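Local coordinates for immunity 23 family protein (Burkholderia dolosa AU0158, PDB 5FFP), which probably protects the bacterium that makes it by neutralising the cognate toxin of a contact-dependent growth inhibition (CDI) system, at residues L29-G34 with E103-E108; R82-M87 with G109-L114. All coordinates share one frame; numbering follows the deposited sequence.

Interaction 1 of 2, residues L29-G34 with E103-E108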
loop_
_atom_site.group_PDB
_atom_site.type_symbol
_atom_site.label_atom_id
_atom_site.label_comp_id
_atom_site.label_asym_id
_atom_site.label_seq_id
_atom_site.Cartn_x
_atom_site.Cartn_y
_atom_site.Cartn_z
ATOM N N LEU A 29 2.589 19.619 17.804
ATOM C CA LEU A 29 3.158 18.342 18.146
ATOM C C LEU A 29 4.491 18.176 17.443
ATOM O O LEU A 29 4.642 18.503 16.263
ATOM C CB LEU A 29 2.239 17.213 17.744
ATOM C CG LEU A 29 2.718 15.847 18.182
ATOM C CD1 LEU A 29 1.545 14.988 18.602
ATOM C CD2 LEU A 29 3.483 15.167 17.089
ATOM N N GLY A 30 5.478 17.739 18.212
ATOM C CA GLY A 30 6.807 17.545 17.673
ATOM C C GLY A 30 7.418 16.339 18.320
ATOM O O GLY A 30 7.042 15.983 19.416
ATOM N N TYR A 31 8.325 15.719 17.603
ATOM C CA TYR A 31 9.200 14.661 18.086
ATOM C C TYR A 31 10.614 15.284 18.183
ATOM O O TYR A 31 11.107 15.896 17.204
ATOM C CB TYR A 31 9.276 13.533 17.061
ATOM C CG TYR A 31 8.150 12.543 16.998
ATOM C CD1 TYR A 31 6.954 12.722 17.683
ATOM C CD2 TYR A 31 8.263 11.453 16.196
ATOM C CE1 TYR A 31 5.923 11.808 17.597
ATOM C CE2 TYR A 31 7.237 10.544 16.095
ATOM C CZ TYR A 31 6.063 10.739 16.796
ATOM O OH TYR A 31 5.065 9.790 16.680
ATOM N N PHE A 32 11.241 15.158 19.350
ATOM C CA PHE A 32 12.696 15.369 19.488
ATOM C C PHE A 32 13.381 14.014 19.285
ATOM O O PHE A 32 13.015 13.019 19.905
ATOM C CB PHE A 32 13.086 15.812 20.891
ATOM C CG PHE A 32 12.869 17.245 21.171
ATOM C CD1 PHE A 32 13.813 18.170 20.821
ATOM C CD2 PHE A 32 11.753 17.652 21.868
ATOM C CE1 PHE A 32 13.609 19.511 21.095
ATOM C CE2 PHE A 32 11.525 18.981 22.147
ATOM C CZ PHE A 32 12.461 19.921 21.768
HETATM N N MSE A 33 14.387 14.000 18.432
HETATM C CA MSE A 33 15.098 12.781 18.113
HETATM C C MSE A 33 16.561 13.149 18.087
HETATM O O MSE A 33 16.996 13.990 17.269
HETATM C CB MSE A 33 14.584 12.265 16.770
HETATM C CG MSE A 33 13.057 12.204 16.707
HETATM SE SE MSE A 33 12.550 11.521 14.928
HETATM C CE MSE A 33 12.739 13.212 13.923
ATOM N N GLY A 34 17.318 12.562 19.019
ATOM C CA GLY A 34 18.757 12.879 19.223
ATOM C C GLY A 34 19.059 14.349 19.271
ATOM O O GLY A 34 20.036 14.811 18.681
ATOM N N GLU A 103 0.303 11.528 12.555
ATOM C CA GLU A 103 -0.326 11.909 11.275
ATOM C C GLU A 103 -0.009 13.345 10.885
ATOM O O GLU A 103 0.197 13.637 9.714
ATOM C CB GLU A 103 -1.875 11.771 11.300
ATOM C CG GLU A 103 -2.423 10.354 11.167
ATOM C CD GLU A 103 -3.968 10.272 11.091
ATOM O OE1 GLU A 103 -4.549 9.253 11.556
ATOM O OE2 GLU A 103 -4.611 11.221 10.564
ATOM N N SER A 104 0.014 14.252 11.854
ATOM C CA SER A 104 0.336 15.636 11.530
ATOM C C SER A 104 1.733 15.675 10.919
ATOM O O SER A 104 1.959 16.414 9.970
ATOM C CB SER A 104 0.191 16.557 12.751
ATOM O OG SER A 104 0.805 16.009 13.903
ATOM N N LEU A 105 2.653 14.857 11.445
ATOM C CA LEU A 105 4.035 14.854 10.957
ATOM C C LEU A 105 4.159 14.213 9.574
ATOM O O LEU A 105 4.718 14.816 8.677
ATOM C CB LEU A 105 4.987 14.184 11.948
ATOM C CG LEU A 105 5.123 14.872 13.310
ATOM C CD1 LEU A 105 5.886 13.951 14.262
ATOM C CD2 LEU A 105 5.823 16.218 13.184
ATOM N N SER A 106 3.612 13.013 9.396
ATOM C CA SER A 106 3.471 12.409 8.048
ATOM C C SER A 106 2.869 13.324 7.009
ATOM O O SER A 106 3.291 13.337 5.852
ATOM C CB SER A 106 2.493 11.231 8.106
ATOM O OG SER A 106 2.953 10.187 8.927
ATOM N N ASP A 107 1.828 14.043 7.413
ATOM C CA ASP A 107 1.074 14.832 6.476
ATOM C C ASP A 107 1.873 16.033 5.995
ATOM O O ASP A 107 1.646 16.540 4.901
ATOM C CB ASP A 107 -0.296 15.216 7.069
ATOM C CG ASP A 107 -1.351 14.060 6.930
ATOM O OD1 ASP A 107 -0.956 12.922 6.595
ATOM O OD2 ASP A 107 -2.565 14.301 7.158
ATOM N N GLU A 108 2.816 16.484 6.808
ATOM C CA GLU A 108 3.774 17.491 6.369
ATOM C C GLU A 108 4.901 16.882 5.534
ATOM O O GLU A 108 5.522 17.570 4.735
ATOM C CB GLU A 108 4.397 18.193 7.563
ATOM C CG GLU A 108 3.526 19.271 8.144
ATOM C CD GLU A 108 4.331 20.160 9.051
ATOM O OE1 GLU A 108 5.335 19.649 9.604
ATOM O OE2 GLU A 108 3.959 21.351 9.207
#

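Interaction 2 of 2, residues R82-M87 with G109-L114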
loop_
_atom_site.group_PDB
_atom_site.type_symbol
_atom_site.label_atom_id
_atom_site.label_comp_id
_atom_site.label_asym_id
_atom_site.label_seq_id
_atom_site.Cartn_x
_atom_site.Cartn_y
_atom_site.Cartn_z
ATOM N N ARG A 82 9.177 0.487 0.876
ATOM C CA ARG A 82 8.196 -0.457 1.397
ATOM C C ARG A 82 6.844 0.190 1.591
ATOM O O ARG A 82 5.811 -0.438 1.348
ATOM C CB ARG A 82 8.664 -1.045 2.722
ATOM C CG ARG A 82 9.782 -2.055 2.574
ATOM C CD ARG A 82 10.179 -2.670 3.915
ATOM N NE ARG A 82 11.482 -3.334 3.823
ATOM C CZ ARG A 82 12.074 -4.016 4.795
ATOM N NH1 ARG A 82 11.487 -4.161 5.976
ATOM N NH2 ARG A 82 13.261 -4.553 4.578
ATOM N N ALA A 83 6.870 1.444 2.033
ATOM C CA ALA A 83 5.681 2.189 2.354
ATOM C C ALA A 83 4.957 2.666 1.107
ATOM O O ALA A 83 3.727 2.771 1.096
ATOM C CB ALA A 83 6.061 3.380 3.214
ATOM N N PHE A 84 5.728 2.988 0.076
ATOM C CA PHE A 84 5.188 3.549 -1.156
ATOM C C PHE A 84 5.751 2.816 -2.363
ATOM O O PHE A 84 6.509 3.386 -3.163
ATOM C CB PHE A 84 5.504 5.035 -1.228
ATOM C CG PHE A 84 4.996 5.796 -0.055
ATOM C CD1 PHE A 84 3.676 6.219 -0.006
ATOM C CD2 PHE A 84 5.829 6.050 1.025
ATOM C CE1 PHE A 84 3.206 6.906 1.093
ATOM C CE2 PHE A 84 5.368 6.742 2.123
ATOM C CZ PHE A 84 4.055 7.172 2.161
ATOM N N PRO A 85 5.365 1.541 -2.510
ATOM C CA PRO A 85 5.908 0.770 -3.618
ATOM C C PRO A 85 5.408 1.342 -4.936
ATOM O O PRO A 85 4.292 1.861 -4.996
ATOM C CB PRO A 85 5.394 -0.651 -3.357
ATOM C CG PRO A 85 4.181 -0.487 -2.504
ATOM C CD PRO A 85 4.266 0.849 -1.812
ATOM N N SER A 86 6.247 1.285 -5.965
ATOM C CA SER A 86 5.875 1.800 -7.268
ATOM C C SER A 86 5.310 0.663 -8.121
ATOM O O SER A 86 5.166 -0.466 -7.654
ATOM C CB SER A 86 7.076 2.476 -7.936
ATOM O OG SER A 86 8.006 1.527 -8.414
HETATM N N MSE A 87 4.984 0.964 -9.366
HETATM C CA MSE A 87 4.404 -0.040 -10.250
HETATM C C MSE A 87 5.431 -0.984 -10.809
HETATM O O MSE A 87 5.087 -2.034 -11.342
HETATM C CB MSE A 87 3.739 0.674 -11.396
HETATM C CG MSE A 87 2.598 1.558 -10.911
HETATM SE SE MSE A 87 1.488 1.913 -12.492
HETATM C CE MSE A 87 2.928 2.492 -13.716
ATOM N N GLY A 109 5.202 15.612 5.756
ATOM C CA GLY A 109 6.258 14.950 5.007
ATOM C C GLY A 109 7.415 14.449 5.823
ATOM O O GLY A 109 8.492 14.201 5.278
ATOM N N TYR A 110 7.217 14.307 7.128
ATOM C CA TYR A 110 8.244 13.728 7.976
ATOM C C TYR A 110 7.888 12.285 8.134
ATOM O O TYR A 110 6.837 11.943 8.658
ATOM C CB TYR A 110 8.318 14.427 9.317
ATOM C CG TYR A 110 8.798 15.878 9.250
ATOM C CD1 TYR A 110 10.152 16.182 9.141
ATOM C CD2 TYR A 110 7.898 16.949 9.357
ATOM C CE1 TYR A 110 10.594 17.500 9.111
ATOM C CE2 TYR A 110 8.331 18.279 9.331
ATOM C CZ TYR A 110 9.671 18.551 9.203
ATOM O OH TYR A 110 10.117 19.860 9.163
ATOM N N TYR A 111 8.771 11.428 7.646
ATOM C CA TYR A 111 8.574 9.994 7.734
ATOM C C TYR A 111 9.574 9.466 8.727
ATOM O O TYR A 111 10.778 9.663 8.572
ATOM C CB TYR A 111 8.716 9.367 6.351
ATOM C CG TYR A 111 7.518 9.732 5.476
ATOM C CD1 TYR A 111 6.293 9.100 5.658
ATOM C CD2 TYR A 111 7.597 10.748 4.530
ATOM C CE1 TYR A 111 5.186 9.456 4.909
ATOM C CE2 TYR A 111 6.488 11.102 3.766
ATOM C CZ TYR A 111 5.285 10.449 3.962
ATOM O OH TYR A 111 4.166 10.774 3.214
ATOM N N ILE A 112 9.068 8.827 9.773
ATOM C CA ILE A 112 9.886 8.483 10.911
ATOM C C ILE A 112 9.637 7.041 11.245
ATOM O O ILE A 112 8.496 6.659 11.516
ATOM C CB ILE A 112 9.527 9.372 12.110
ATOM C CG1 ILE A 112 9.847 10.837 11.780
ATOM C CG2 ILE A 112 10.301 8.932 13.348
ATOM C CD1 ILE A 112 9.061 11.802 12.622
ATOM N N PHE A 113 10.702 6.242 11.226
ATOM C CA PHE A 113 10.554 4.808 11.301
ATOM C C PHE A 113 11.240 4.265 12.539
ATOM O O PHE A 113 12.248 4.810 12.975
ATOM C CB PHE A 113 11.139 4.149 10.049
ATOM C CG PHE A 113 10.504 4.600 8.746
ATOM C CD1 PHE A 113 9.329 4.011 8.277
ATOM C CD2 PHE A 113 11.116 5.568 7.965
ATOM C CE1 PHE A 113 8.754 4.407 7.078
ATOM C CE2 PHE A 113 10.561 5.968 6.761
ATOM C CZ PHE A 113 9.376 5.384 6.311
ATOM N N LEU A 114 10.687 3.192 13.099
ATOM C CA LEU A 114 11.297 2.478 14.196
ATOM C C LEU A 114 11.860 1.135 13.695
ATOM O O LEU A 114 11.130 0.336 13.091
ATOM C CB LEU A 114 10.259 2.217 15.270
ATOM C CG LEU A 114 10.770 1.777 16.647
ATOM C CD1 LEU A 114 11.673 2.827 17.261
ATOM C CD2 LEU A 114 9.605 1.487 17.580
#

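Interaction 1 of 2, residues L29-G34 with E103-E108
Leu-105, on the short helix 103-108, sets one methyl squarely over the ring of Tyr-31 on strand 26-33, a compact example of how a helix is seated on a beta-sheet partly through a CH-pi contact. Its CD1 lies 3.7 Å from the centroid of the Tyr-31 ring and only 8° from the ring normal, so all six ring carbons are almost equally far from it and no ring edge is involved. Leu-105 places its CG beside the backbone N (chi1 -63°), and the extended second torsion then sends CD1 outward to the ring. The second part of the packing on this methyl is Leu-29, two residues earlier on the same strand and therefore on the same side of the sheet. There the two leucine side chains cross at about a right angle, with Leu-29 CD2 3.9 Å from Leu-105 CD1. The same Leu-29 methyl also lies 4.2 Å from Ser-104 OG, where the apolar patch gives way to a polar group. Strand and helix axes run nearly perpendicular, at 85°, and come within 8.9 Å of each other, and the side chains of Leu-29, Tyr-31 and Leu-105 meet between them.

The polar ends of these buried side chains are satisfied by other parts of the chain. Tyr-31 OH hydrogen-bonds to Val-100 O, while the hydroxyl of Ser-104 is paired with Asp-48 OD2 from helix 45-52. The edge-to-face neighbour of the Tyr-31 ring is Phe-9, on the adjacent strand 9-15. Held at its hydroxyl and flanked by Phe-9, the tyrosine presents a flat surface to the leucine. All four touching residues are buried, and between the two segments the attraction is dispersion and CH-pi, while the two hydroxyls bond to Val-100 and Asp-48.

Interaction 2 of 2, residues R82-M87 with G109-L114
Phe-84 and Tyr-111 meet as an offset edge-to-face pair, an aromatic contact that helps to join the end of helix 72-83 to a strand, alongside the packing of Tyr-76 of that helix on Tyr-111 and Phe-113. The Phe-84 ring turns its edge to the face of Tyr-111, with the planes at 77° and the centroids 5.5 Å apart. The tight part is small: Phe-84 CZ comes to 3.7 Å from Tyr-111 CE1, and Phe-84 CE2 follows at 3.9 Å from the same carbon. Phe-84 is the first residue beyond helix 72-83 to leave helical geometry; with its CG opposite the carbonyl carbon (chi1 -57°), the ring reaches across to strand 110-117. Ala-83 CB and Phe-113 CE1 face each other more loosely, 4.8 Å apart. From Pro-85 onward the chain diverges from the strand, with Ser-86 exposed and Met-87, a selenomethionine, poorly ordered.

The outer side of the pair faces the dimer partner. Tyr-111 OH hydrogen-bonds to Gly-90 O of the second subunit, a residue that also packs on Phe-84. Phe-84 therefore contributes an apolar ring edge, whereas Tyr-111 offers an aromatic face within its own chain and a hydroxyl to the other, so the same tyrosine serves both the tertiary packing and the subunit interface.

Overall arrangement
From the N terminus the chain first lays down strand 26-33, inside the four-stranded antiparallel sheet. It passes through helix 72-83 and the 82-87 segment before helix 103-108 returns to the strand, closing the long loop of interaction 1. The chain turns at once, through a Schellman motif at Gly-109, into strand 110-117, whose start closes the shorter loop of interaction 2. The segments alternate, so the two loops cross. Interaction 1 ties a helix to the four-stranded sheet and interaction 2 the exit of helix 72-83 to the three-stranded one; they also meet directly: Ile-112 packs on Tyr-31 and Met-33, bringing the two sheets together. Helix 103-108 and the Phe-84/Tyr-111 pair both reach the second subunit.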